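Local structure of ATP phosphoribosyltransferase regulatory subunit (Thermotoga maritima, 1USY) at residues B[100-103]-B[104-107]. The protein is probably required for the first step of histidine biosynthesis and may allow feedback regulation of ATP phosphoribosyltransferase by histidine. Numbering follows the deposited sequence.
Sequences RNSL and DDSL
Asp105, in the first turn of helix 103-120, reaches back with its carboxylate to the backbone amides of Asn101 and, more weakly, Ser102. Its CB lies 3.3 Å from Ser102 O, the same carbonyl oxygen that accepts a hydrogen bond from Asp105 N at 3.0 Å, with the donor above the carbonyl plane. From there CG stands anti to Asp105's own carbonyl carbon (chi1 -78°), which carries the carboxylate back along the chain. OD2 then takes the N-H of Asn101 at 3.1 Å on its anti side, 27° out of the carboxylate plane, and a longer, weak bond from Ser102 N. The other oxygen, OD1, faces Lys97 in a long, weak ion pair. An alanine here would probably leave the amide of Asn101 without its acceptor and the loop less firmly tied to the helix.

One turn along, Leu107 N donates to Leu103 O at 2.8 Å in a nearly straight bond (167°), an i to i+4 helical link, while Leu103 CD2 packs against Leu107 CG at 3.8 Å. Just before Leu107 in sequence, Ser106 has its OG 3.3 Å from Arg100 CD, and that hydroxyl is hydrogen-bonded to Glu255.

The turn thus joins the end of strand 86-98 to helix 103-120 within the class-II synthetase-like fold. Leu103 and Leu107 lean on helix 199-215, at Ser207 among others, whereas Arg100 and Ser106 lie against Val264 of strand 262-269, so the start of the helix touches both helix 199-215 and the large mixed sheet.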
loop_
_atom_site.group_PDB
_atom_site.type_symbol
_atom_site.label_atom_id
_atom_site.label_comp_id
_atom_site.label_asym_id
_atom_site.label_seq_id
_atom_site.Cartn_x
_atom_site.Cartn_y
_atom_site.Cartn_z
ATOM N N ARG B 100 38.603 -3.271 7.820
ATOM C CA ARG B 100 39.771 -2.478 7.498
ATOM C C ARG B 100 40.805 -2.796 8.542
ATOM O O ARG B 100 40.594 -2.560 9.729
ATOM C CB ARG B 100 39.424 -0.990 7.542
ATOM C CG ARG B 100 40.623 -0.048 7.558
ATOM C CD ARG B 100 40.255 1.421 7.623
ATOM N NE ARG B 100 40.211 1.935 8.997
ATOM C CZ ARG B 100 39.092 2.151 9.688
ATOM N NH1 ARG B 100 37.901 1.900 9.152
ATOM N NH2 ARG B 100 39.156 2.627 10.923
ATOM N N ASN B 101 41.915 -3.367 8.109
ATOM C CA ASN B 101 42.961 -3.768 9.051
ATOM C C ASN B 101 44.042 -2.682 9.183
ATOM O O ASN B 101 44.718 -2.578 10.213
ATOM C CB ASN B 101 43.556 -5.148 8.675
ATOM C CG ASN B 101 42.547 -6.289 8.841
ATOM O OD1 ASN B 101 42.258 -7.015 7.884
ATOM N ND2 ASN B 101 42.009 -6.453 10.063
ATOM N N SER B 102 44.167 -1.855 8.147
ATOM C CA SER B 102 45.181 -0.826 8.126
ATOM C C SER B 102 44.801 0.258 7.117
ATOM O O SER B 102 43.872 0.089 6.326
ATOM C CB SER B 102 46.531 -1.444 7.757
ATOM O OG SER B 102 46.378 -2.344 6.667
ATOM N N LEU B 103 45.531 1.370 7.147
ATOM C CA LEU B 103 45.387 2.401 6.132
ATOM C C LEU B 103 45.563 1.797 4.734
ATOM O O LEU B 103 44.850 2.192 3.791
ATOM C CB LEU B 103 46.419 3.509 6.355
ATOM C CG LEU B 103 46.017 4.970 6.158
ATOM C CD1 LEU B 103 47.296 5.742 5.905
ATOM C CD2 LEU B 103 45.025 5.164 5.030
ATOM N N ASP B 104 46.508 0.849 4.617
ATOM C CA ASP B 104 46.800 0.174 3.355
ATOM C C ASP B 104 45.550 -0.393 2.682
ATOM O O ASP B 104 45.468 -0.440 1.439
ATOM C CB ASP B 104 47.816 -0.921 3.561
ATOM C CG ASP B 104 49.222 -0.386 3.714
ATOM O OD1 ASP B 104 49.350 0.819 3.980
ATOM O OD2 ASP B 104 50.254 -1.094 3.591
ATOM N N ASP B 105 44.566 -0.782 3.501
ATOM C CA ASP B 105 43.273 -1.264 3.002
ATOM C C ASP B 105 42.426 -0.153 2.407
ATOM O O ASP B 105 41.797 -0.359 1.367
ATOM C CB ASP B 105 42.506 -1.982 4.094
ATOM C CG ASP B 105 43.017 -3.367 4.311
ATOM O OD1 ASP B 105 43.182 -4.091 3.313
ATOM O OD2 ASP B 105 43.307 -3.819 5.429
ATOM N N SER B 106 42.436 1.018 3.056
ATOM C CA SER B 106 41.710 2.180 2.577
ATOM C C SER B 106 42.358 2.666 1.314
ATOM O O SER B 106 41.662 3.022 0.364
ATOM C CB SER B 106 41.704 3.317 3.597
ATOM O OG SER B 106 41.228 2.897 4.847
ATOM N N LEU B 107 43.690 2.696 1.301
ATOM C CA LEU B 107 44.420 3.105 0.089
ATOM C C LEU B 107 44.135 2.266 -1.168
ATOM O O LEU B 107 43.994 2.821 -2.247
ATOM C CB LEU B 107 45.916 3.209 0.352
ATOM C CG LEU B 107 46.275 4.097 1.558
ATOM C CD1 LEU B 107 47.688 3.780 2.096
ATOM C CD2 LEU B 107 46.117 5.578 1.225
#